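PDB 3COL: putative transcription regulator from Lactobacillus plantarum WCFS1, which probably binds DNA as a dimeric TetR-family repressor or activator, using an N-terminal helix-turn-helix domain whose hold on DNA may respond to a small-molecule ligand. Local coordinates for residues Gly30-Thr33 with Thr34-Ala37; Ser60-Ala63 with Arg64-Arg68; Leu70-Thr73 with Asp74-Leu78; Val159-Thr162 with Ile163-Thr167. All coordinates share one frame; numbering follows the deposited sequence.

Contact 1: residues Gly30-Thr33 with Thr34-Ala37; sequences GVST and TKVA
This is a local helix-start contact: Ser32 caps the N terminus of helix 33-40, which with helix 44-48 makes up the helix-turn-helix of this TetR-family protein. Ser32 OG takes the N-H of Lys35 at 3.0 Å and nearly straight, 166° at the hydrogen. It can do so because chi1 of 79° holds OG between the backbone N and the carbonyl carbon. Behind the cap the helix ladder begins, with Val36 N giving to Ser32 O at 3.0 Å and Ala37 N to Thr33 O at 2.9 Å. On the buried side the CG1 methyl of Val31, just before the cap, comes within 4.3 Å of Val36 CG2. That pair forms the hydrophobic staple of the helix start, and Leu57 of helix 54-67 touches both valines. The Lys35 chain kinks at chi3 (-90°) and runs back along the loop, and NZ reaches Gly30 O at 2.8 Å, in the carbonyl plane and on a lone pair. The same ammonium makes a salt bridge to Glu26 at the end of helix 11-26. One lysine thus ties the loop to both flanking helices, while the serine supplies an acceptor for a first-turn amide that lacks a preceding helical carbonyl.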
loop_
_atom_site.group_PDB
_atom_site.type_symbol
_atom_site.label_atom_id
_atom_site.label_comp_id
_atom_site.label_asym_id
_atom_site.label_seq_id
_atom_site.Cartn_x
_atom_site.Cartn_y
_atom_site.Cartn_z
ATOM N N GLY A 30 17.196 -2.533 7.381
ATOM C CA GLY A 30 17.670 -3.006 8.675
ATOM C C GLY A 30 18.275 -4.406 8.649
ATOM O O GLY A 30 18.923 -4.809 9.602
ATOM N N VAL A 31 18.063 -5.163 7.576
ATOM C CA VAL A 31 18.592 -6.530 7.490
ATOM C C VAL A 31 20.140 -6.557 7.349
ATOM O O VAL A 31 20.702 -5.819 6.535
ATOM C CB VAL A 31 17.914 -7.321 6.333
ATOM C CG1 VAL A 31 18.544 -8.705 6.133
ATOM C CG2 VAL A 31 16.385 -7.459 6.574
ATOM N N SER A 32 20.811 -7.383 8.160
ATOM C CA SER A 32 22.231 -7.675 7.988
ATOM C C SER A 32 22.462 -9.119 8.401
ATOM O O SER A 32 21.697 -9.671 9.186
ATOM C CB SER A 32 23.092 -6.716 8.807
ATOM O OG SER A 32 23.131 -7.087 10.181
ATOM N N THR A 33 23.477 -9.751 7.851
ATOM C CA THR A 33 23.836 -11.119 8.259
ATOM C C THR A 33 24.116 -11.184 9.777
ATOM O O THR A 33 23.685 -12.128 10.461
ATOM C CB THR A 33 25.042 -11.625 7.443
ATOM O OG1 THR A 33 24.692 -11.590 6.043
ATOM C CG2 THR A 33 25.439 -13.072 7.842
ATOM N N THR A 34 24.801 -10.174 10.304
ATOM C CA THR A 34 25.125 -10.131 11.738
ATOM C C THR A 34 23.858 -10.130 12.600
ATOM O O THR A 34 23.724 -10.942 13.528
ATOM C CB THR A 34 25.982 -8.901 12.092
ATOM O OG1 THR A 34 27.276 -9.053 11.484
ATOM C CG2 THR A 34 26.160 -8.798 13.569
ATOM N N LYS A 35 22.947 -9.209 12.286
ATOM C CA LYS A 35 21.681 -9.081 13.006
ATOM C C LYS A 35 20.862 -10.383 12.886
ATOM O O LYS A 35 20.256 -10.856 13.867
ATOM C CB LYS A 35 20.910 -7.888 12.436
ATOM C CG LYS A 35 20.104 -7.101 13.450
ATOM C CD LYS A 35 19.273 -6.002 12.760
ATOM C CE LYS A 35 20.065 -4.698 12.659
ATOM N NZ LYS A 35 19.189 -3.601 12.122
ATOM N N VAL A 36 20.848 -10.975 11.701
ATOM C CA VAL A 36 20.080 -12.212 11.475
ATOM C C VAL A 36 20.650 -13.331 12.342
ATOM O O VAL A 36 19.911 -14.038 13.027
ATOM C CB VAL A 36 20.029 -12.596 9.935
ATOM C CG1 VAL A 36 19.669 -14.091 9.699
ATOM C CG2 VAL A 36 19.072 -11.695 9.215
ATOM N N ALA A 37 21.973 -13.463 12.340
ATOM C CA ALA A 37 22.659 -14.481 13.105
ATOM C C ALA A 37 22.393 -14.340 14.604
ATOM O O ALA A 37 22.189 -15.340 15.275
ATOM C CB ALA A 37 24.161 -14.452 12.809
#

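Contact 2: residues Ser60-Ala63 with Arg64-Arg68; sequences SVYA and RETNR
With its CG anti to the backbone N (chi1 -170°), Tyr62 swings its ring along helix 54-67 to lie with one face under the Thr66 methyl. Thr66 chi1 of 58° puts OG1 between the backbone N and the carbonyl carbon, which leaves CG2 anti to the carbonyl carbon, on the side of the ring. The result is a CH-pi contact one helical turn apart: CG2 sits 4.0 Å from the Tyr62 ring centroid, offset toward the rim near CZ. Thr66 OG1 lies 3.0 Å from Tyr62 O, which also accepts from Thr66 N at 3.0 Å. Another side of the helix carries a salt-bridge network in which two arginines gather round one carboxylate. Arg68 grips Glu65 end-on, NH1 to OE1 at 2.8 Å and NH2 to OE2, while Arg64 NE reaches OE2 at 3.0 Å, so OE2 is shared between two guanidinium groups. Beyond the network, Arg64 NH1 pairs with Asp17 of helix 11-26 and Glu65 OE1 with Ser106 at the start of helix 106-117. Helix 54-67 is thereby pinned both to the DNA-binding domain and to the helical body, as expected of the connecting helix in TetR regulators. Arg68 NH2 lies 3.2 Å above the plane of the Arg64 guanidinium, toward its rim.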
loop_
_atom_site.group_PDB
_atom_site.type_symbol
_atom_site.label_atom_id
_atom_site.label_comp_id
_atom_site.label_asym_id
_atom_site.label_seq_id
_atom_site.Cartn_x
_atom_site.Cartn_y
_atom_site.Cartn_z
ATOM N N SER A 60 15.195 -14.037 -0.550
ATOM C CA SER A 60 14.659 -15.328 -0.085
ATOM C C SER A 60 13.303 -15.156 0.605
ATOM O O SER A 60 12.343 -15.887 0.323
ATOM C CB SER A 60 15.657 -16.034 0.829
ATOM O OG SER A 60 15.114 -17.255 1.326
ATOM N N VAL A 61 13.215 -14.173 1.488
ATOM C CA VAL A 61 11.949 -13.850 2.131
ATOM C C VAL A 61 10.913 -13.302 1.131
ATOM O O VAL A 61 9.720 -13.641 1.211
ATOM C CB VAL A 61 12.138 -12.890 3.337
ATOM C CG1 VAL A 61 10.780 -12.438 3.882
ATOM C CG2 VAL A 61 13.004 -13.588 4.429
ATOM N N TYR A 62 11.350 -12.455 0.210
ATOM C CA TYR A 62 10.442 -12.011 -0.877
ATOM C C TYR A 62 9.797 -13.210 -1.606
ATOM O O TYR A 62 8.561 -13.276 -1.710
ATOM C CB TYR A 62 11.129 -11.070 -1.866
ATOM C CG TYR A 62 10.134 -10.421 -2.850
ATOM C CD1 TYR A 62 9.257 -9.439 -2.426
ATOM C CD2 TYR A 62 10.071 -10.832 -4.187
ATOM C CE1 TYR A 62 8.349 -8.867 -3.293
ATOM C CE2 TYR A 62 9.163 -10.274 -5.066
ATOM C CZ TYR A 62 8.306 -9.291 -4.610
ATOM O OH TYR A 62 7.399 -8.725 -5.483
ATOM N N ALA A 63 10.622 -14.161 -2.072
ATOM C CA ALA A 63 10.126 -15.292 -2.837
ATOM C C ALA A 63 9.248 -16.224 -1.981
ATOM O O ALA A 63 8.262 -16.744 -2.474
ATOM C CB ALA A 63 11.281 -16.071 -3.492
ATOM N N ARG A 64 9.612 -16.425 -0.709
ATOM C CA ARG A 64 8.783 -17.170 0.230
ATOM C C ARG A 64 7.378 -16.588 0.380
ATOM O O ARG A 64 6.380 -17.321 0.233
ATOM C CB ARG A 64 9.424 -17.232 1.619
ATOM C CG ARG A 64 8.735 -18.224 2.577
ATOM C CD ARG A 64 9.333 -18.191 3.964
ATOM N NE ARG A 64 9.006 -16.969 4.694
ATOM C CZ ARG A 64 9.268 -16.803 5.994
ATOM N NH1 ARG A 64 9.856 -17.786 6.684
ATOM N NH2 ARG A 64 8.943 -15.659 6.602
ATOM N N GLU A 65 7.298 -15.298 0.700
ATOM C CA GLU A 65 5.993 -14.645 0.836
ATOM C C GLU A 65 5.161 -14.701 -0.456
ATOM O O GLU A 65 4.020 -15.146 -0.421
ATOM C CB GLU A 65 6.112 -13.187 1.342
ATOM C CG GLU A 65 6.735 -13.073 2.764
ATOM C CD GLU A 65 6.127 -14.053 3.751
ATOM O OE1 GLU A 65 4.881 -14.013 3.957
ATOM O OE2 GLU A 65 6.881 -14.875 4.311
ATOM N N THR A 66 5.736 -14.268 -1.582
ATOM C CA THR A 66 4.995 -14.255 -2.850
ATOM C C THR A 66 4.563 -15.630 -3.301
ATOM O O THR A 66 3.452 -15.807 -3.784
ATOM C CB THR A 66 5.747 -13.530 -3.979
ATOM O OG1 THR A 66 7.020 -14.138 -4.189
ATOM C CG2 THR A 66 5.922 -12.096 -3.621
ATOM N N ASN A 67 5.434 -16.615 -3.120
ATOM C CA ASN A 67 5.094 -17.992 -3.484
ATOM C C ASN A 67 4.019 -18.644 -2.613
ATOM O O ASN A 67 3.387 -19.610 -3.010
ATOM C CB ASN A 67 6.360 -18.837 -3.561
ATOM C CG ASN A 67 7.044 -18.700 -4.906
ATOM O OD1 ASN A 67 7.911 -17.841 -5.105
ATOM N ND2 ASN A 67 6.612 -19.515 -5.860
ATOM N N ARG A 68 3.771 -18.081 -1.440
ATOM C CA ARG A 68 2.713 -18.625 -0.600
ATOM C C ARG A 68 1.300 -18.194 -1.044
ATOM O O ARG A 68 0.300 -18.766 -0.609
ATOM C CB ARG A 68 2.962 -18.301 0.895
ATOM C CG ARG A 68 3.287 -19.534 1.739
ATOM C CD ARG A 68 3.052 -19.292 3.247
ATOM N NE ARG A 68 4.282 -19.009 4.021
ATOM C CZ ARG A 68 4.712 -17.792 4.338
ATOM N NH1 ARG A 68 4.040 -16.719 3.926
ATOM N NH2 ARG A 68 5.812 -17.648 5.067
#

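Contact 3: residues Leu70-Thr73 with Asp74-Leu78; sequences LSTT and DLDRL
The carboxylate of Asp74 lies under Ser71, which presents two groups to the same face: its OG stands over CG at 3.2 Å, and its backbone N meets OD2 from above the plane, 48° out of it. Leu70 CA comes up beside OD2. This is a capping box at the N terminus of helix 72-78. Ser71 N gives to Asp74 OD2 at 2.9 Å, and in return Ser71 OG accepts from Asp74 N at 2.9 Å, both bonds nearly straight. The serine's chi1 of 74° sets OG between its own N and carbonyl carbon, facing Asp74 N, and the exchange fixes carboxylate and hydroxyl alike. Near the positive end of the helix dipole the aspartate charge would probably be stabilised. Around the box Leu70, the residue before the cap, reaches across to Leu75, the two side chains crossing at about a right angle in a hydrophobic staple. Tyr92 of helix 85-102 touches both Leu70 and Leu78, and helix 133-143 also packs on this side through Ile133 and Val134, so Leu70 and the helix leucines seat this segment on the body of the protein. The closest leucine contact is CD1 of Leu70 to CD1 of Leu75, at 3.5 Å.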
loop_
_atom_site.group_PDB
_atom_site.type_symbol
_atom_site.label_atom_id
_atom_site.label_comp_id
_atom_site.label_asym_id
_atom_site.label_seq_id
_atom_site.Cartn_x
_atom_site.Cartn_y
_atom_site.Cartn_z
ATOM N N LEU A 70 -0.439 -18.238 -4.147
ATOM C CA LEU A 70 -1.145 -19.190 -5.007
ATOM C C LEU A 70 -0.413 -20.518 -5.132
ATOM O O LEU A 70 0.794 -20.541 -5.347
ATOM C CB LEU A 70 -1.289 -18.605 -6.416
ATOM C CG LEU A 70 -1.923 -17.226 -6.541
ATOM C CD1 LEU A 70 -1.608 -16.632 -7.882
ATOM C CD2 LEU A 70 -3.417 -17.280 -6.295
ATOM N N SER A 71 -1.172 -21.618 -5.056
ATOM C CA SER A 71 -0.644 -22.956 -5.281
ATOM C C SER A 71 -0.586 -23.244 -6.772
ATOM O O SER A 71 -1.094 -22.451 -7.587
ATOM C CB SER A 71 -1.521 -23.992 -4.597
ATOM O OG SER A 71 -2.745 -24.174 -5.302
ATOM N N THR A 72 0.044 -24.368 -7.112
ATOM C CA THR A 72 0.103 -24.903 -8.480
ATOM C C THR A 72 -1.303 -25.203 -8.999
ATOM O O THR A 72 -1.633 -24.859 -10.134
ATOM C CB THR A 72 0.949 -26.198 -8.534
ATOM O OG1 THR A 72 2.102 -26.055 -7.689
ATOM C CG2 THR A 72 1.409 -26.502 -9.965
ATOM N N THR A 73 -2.099 -25.853 -8.146
ATOM C CA THR A 73 -3.550 -26.025 -8.298
ATOM C C THR A 73 -4.305 -24.716 -8.631
ATOM O O THR A 73 -5.109 -24.681 -9.576
ATOM C CB THR A 73 -4.138 -26.640 -7.008
ATOM O OG1 THR A 73 -3.598 -27.955 -6.839
ATOM C CG2 THR A 73 -5.641 -26.748 -7.070
ATOM N N ASP A 74 -4.049 -23.662 -7.849
ATOM C CA ASP A 74 -4.614 -22.347 -8.130
ATOM C C ASP A 74 -4.238 -21.906 -9.531
ATOM O O ASP A 74 -5.097 -21.554 -10.321
ATOM C CB ASP A 74 -4.129 -21.292 -7.117
ATOM C CG ASP A 74 -4.613 -21.563 -5.713
ATOM O OD1 ASP A 74 -5.603 -22.307 -5.550
ATOM O OD2 ASP A 74 -4.001 -21.039 -4.760
ATOM N N LEU A 75 -2.941 -21.934 -9.819
ATOM C CA LEU A 75 -2.392 -21.422 -11.065
ATOM C C LEU A 75 -2.943 -22.150 -12.279
ATOM O O LEU A 75 -3.099 -21.566 -13.351
ATOM C CB LEU A 75 -0.864 -21.538 -11.044
ATOM C CG LEU A 75 -0.004 -20.291 -10.818
ATOM C CD1 LEU A 75 -0.739 -19.194 -10.126
ATOM C CD2 LEU A 75 1.289 -20.636 -10.084
ATOM N N ASP A 76 -3.222 -23.431 -12.114
ATOM C CA ASP A 76 -3.685 -24.233 -13.227
ATOM C C ASP A 76 -5.104 -23.784 -13.605
ATOM O O ASP A 76 -5.417 -23.613 -14.789
ATOM C CB ASP A 76 -3.608 -25.722 -12.877
ATOM C CG ASP A 76 -2.185 -26.292 -13.002
ATOM O OD1 ASP A 76 -1.250 -25.537 -13.389
ATOM O OD2 ASP A 76 -1.997 -27.513 -12.730
ATOM N N ARG A 77 -5.935 -23.574 -12.586
ATOM C CA ARG A 77 -7.281 -23.057 -12.768
ATOM C C ARG A 77 -7.270 -21.654 -13.400
ATOM O O ARG A 77 -8.057 -21.377 -14.307
ATOM C CB ARG A 77 -8.038 -23.065 -11.425
ATOM C CG ARG A 77 -9.504 -23.468 -11.527
ATOM C CD ARG A 77 -9.751 -25.004 -11.576
ATOM N NE ARG A 77 -8.948 -25.718 -12.570
ATOM C CZ ARG A 77 -9.217 -25.811 -13.875
ATOM N NH1 ARG A 77 -10.293 -25.232 -14.413
ATOM N NH2 ARG A 77 -8.377 -26.485 -14.653
ATOM N N LEU A 78 -6.362 -20.787 -12.941
ATOM C CA LEU A 78 -6.274 -19.386 -13.435
ATOM C C LEU A 78 -5.761 -19.280 -14.887
ATOM O O LEU A 78 -6.089 -18.340 -15.625
ATOM C CB LEU A 78 -5.453 -18.481 -12.479
ATOM C CG LEU A 78 -6.000 -18.396 -11.049
ATOM C CD1 LEU A 78 -5.072 -17.630 -10.122
ATOM C CD2 LEU A 78 -7.403 -17.778 -11.043
#

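Contact 4: residues Val159-Thr162 with Ile163-Thr167; sequences VFST and IHTHT
Val159 and Ile163 lie side by side on one flank of helix 152-171, pointing the same way, and touch through Val159 CG1 and Ile163 CD1 at 4.1 Å. The isoleucine chain also runs against the carbonyl it is bonded to: Ile163 N gives to Val159 O at a long 3.3 Å. The next rungs are shorter, with His164 N to Phe160 O at 2.8 Å and Thr165 N to Ser161 O at 3.0 Å. One turn on, Ile163 O is gripped twice by Thr167, whose OG1 (2.7 Å) and backbone N (2.9 Å) arrive from opposite faces of the carbonyl plane. Chi1 of -58° is what folds that hydroxyl back along its own helix; it also bonds to Ser100 OG of helix 85-102. A water sits between Ser161 OG and Thr165 OG1, but both legs are unusually short and Ser161 has two conformers, so the bridge is doubtful.

The next shell holds these side chains in place. His164, with CG anti to its N (chi1 -172°), carries its ring toward helix 106-117, where NE2 bonds to Thr108 OG1; His166 ND1 bonds to Tyr175 OH, and the two rings meet. Phe160 and Ile163 bury against Val96 of helix 85-102, while Val159 and Thr162 rest on Ile189 of helix 182-193. The remaining flank faces the second subunit: Ser161 packs on Gly157 and probably bonds to Ser161 of that subunit, and Thr165 and His166 pack on its Leu154. A long helix with one side in the core and another against its partner subunit is typical of the TetR-family dimer interface.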
loop_
_atom_site.group_PDB
_atom_site.type_symbol
_atom_site.label_atom_id
_atom_site.label_comp_id
_atom_site.label_asym_id
_atom_site.label_seq_id
_atom_site.Cartn_x
_atom_site.Cartn_y
_atom_site.Cartn_z
ATOM N N VAL A 159 -6.869 -4.770 -5.832
ATOM C CA VAL A 159 -6.940 -6.071 -5.205
ATOM C C VAL A 159 -6.048 -6.122 -3.970
ATOM O O VAL A 159 -6.494 -6.453 -2.865
ATOM C CB VAL A 159 -6.511 -7.184 -6.198
ATOM C CG1 VAL A 159 -6.393 -8.609 -5.473
ATOM C CG2 VAL A 159 -7.496 -7.265 -7.319
ATOM N N PHE A 160 -4.777 -5.838 -4.147
ATOM C CA PHE A 160 -3.850 -6.004 -3.050
ATOM C C PHE A 160 -3.991 -4.973 -1.962
ATOM O O PHE A 160 -3.911 -5.312 -0.763
ATOM C CB PHE A 160 -2.404 -6.127 -3.575
ATOM C CG PHE A 160 -2.107 -7.511 -4.058
ATOM C CD1 PHE A 160 -1.412 -8.399 -3.258
ATOM C CD2 PHE A 160 -2.609 -7.959 -5.293
ATOM C CE1 PHE A 160 -1.177 -9.693 -3.699
ATOM C CE2 PHE A 160 -2.390 -9.230 -5.724
ATOM C CZ PHE A 160 -1.682 -10.113 -4.930
ATOM N N SER A 161 -4.202 -3.714 -2.357
ATOM C CA SER A 161 -4.302 -2.623 -1.363
ATOM C C SER A 161 -5.525 -2.747 -0.462
ATOM O O SER A 161 -5.421 -2.572 0.748
ATOM C CB SER A 161 -4.259 -1.257 -2.031
ATOM O OG SER A 161 -4.583 -0.242 -1.105
ATOM N N THR A 162 -6.664 -3.085 -1.057
ATOM C CA THR A 162 -7.938 -3.289 -0.325
ATOM C C THR A 162 -7.837 -4.478 0.651
ATOM O O THR A 162 -8.233 -4.352 1.794
ATOM C CB THR A 162 -9.131 -3.522 -1.288
ATOM O OG1 THR A 162 -9.242 -2.386 -2.162
ATOM C CG2 THR A 162 -10.477 -3.715 -0.544
ATOM N N ILE A 163 -7.308 -5.610 0.173
ATOM C CA ILE A 163 -7.102 -6.758 1.031
ATOM C C ILE A 163 -6.069 -6.467 2.111
ATOM O O ILE A 163 -6.229 -6.873 3.258
ATOM C CB ILE A 163 -6.757 -8.019 0.196
ATOM C CG1 ILE A 163 -8.011 -8.454 -0.593
ATOM C CG2 ILE A 163 -6.189 -9.123 1.085
ATOM C CD1 ILE A 163 -7.734 -9.511 -1.717
ATOM N N HIS A 164 -5.001 -5.756 1.758
ATOM C CA HIS A 164 -4.000 -5.465 2.752
ATOM C C HIS A 164 -4.562 -4.592 3.889
ATOM O O HIS A 164 -4.361 -4.914 5.038
ATOM C CB HIS A 164 -2.762 -4.829 2.115
ATOM C CG HIS A 164 -1.624 -4.690 3.061
ATOM N ND1 HIS A 164 -0.672 -3.709 2.938
ATOM C CD2 HIS A 164 -1.285 -5.404 4.158
ATOM C CE1 HIS A 164 0.201 -3.818 3.926
ATOM N NE2 HIS A 164 -0.151 -4.836 4.678
ATOM N N THR A 165 -5.259 -3.504 3.548
ATOM C CA THR A 165 -5.881 -2.600 4.524
ATOM C C THR A 165 -6.856 -3.355 5.437
ATOM O O THR A 165 -6.841 -3.193 6.656
ATOM C CB THR A 165 -6.596 -1.419 3.837
ATOM O OG1 THR A 165 -5.671 -0.705 2.994
ATOM C CG2 THR A 165 -7.146 -0.428 4.860
ATOM N N HIS A 166 -7.686 -4.187 4.836
ATOM C CA HIS A 166 -8.665 -4.988 5.567
ATOM C C HIS A 166 -7.930 -5.910 6.561
ATOM O O HIS A 166 -8.328 -6.037 7.705
ATOM C CB HIS A 166 -9.514 -5.768 4.534
ATOM C CG HIS A 166 -10.582 -6.640 5.134
ATOM N ND1 HIS A 166 -11.518 -6.173 6.038
ATOM C CD2 HIS A 166 -10.890 -7.941 4.918
ATOM C CE1 HIS A 166 -12.343 -7.155 6.365
ATOM N NE2 HIS A 166 -11.982 -8.238 5.703
ATOM N N THR A 167 -6.828 -6.521 6.112
ATOM C CA THR A 167 -6.030 -7.417 6.963
ATOM C C THR A 167 -5.405 -6.704 8.166
ATOM O O THR A 167 -5.510 -7.179 9.278
ATOM C CB THR A 167 -4.921 -8.082 6.151
ATOM O OG1 THR A 167 -5.540 -8.794 5.057
ATOM C CG2 THR A 167 -4.101 -9.058 7.045
HETATM O O HOH W 1 -6.285 0.209 0.712
#

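All four contacts are local, each within one unbroken run of chain, so they follow in series and none nests in or crosses another. Contact 1 closes the turn leading into helix 33-40, in the helix-turn-helix domain. Contact 2 is on helix 54-67, its centre about 18 Å from that of contact 1, where the DNA-binding domain joins the body. Contact 3 follows almost at once, one residue on, and starts helix 72-78, on the opposite side of the chain's centre from contact 1. Contact 4, on helix 152-171, reaches the dimer interface; its nearest atoms stay about 7 Å from those of contacts 2 and 3. Helix 85-102 packs against contacts 3 and 4, helix 106-117 against 2 and 4.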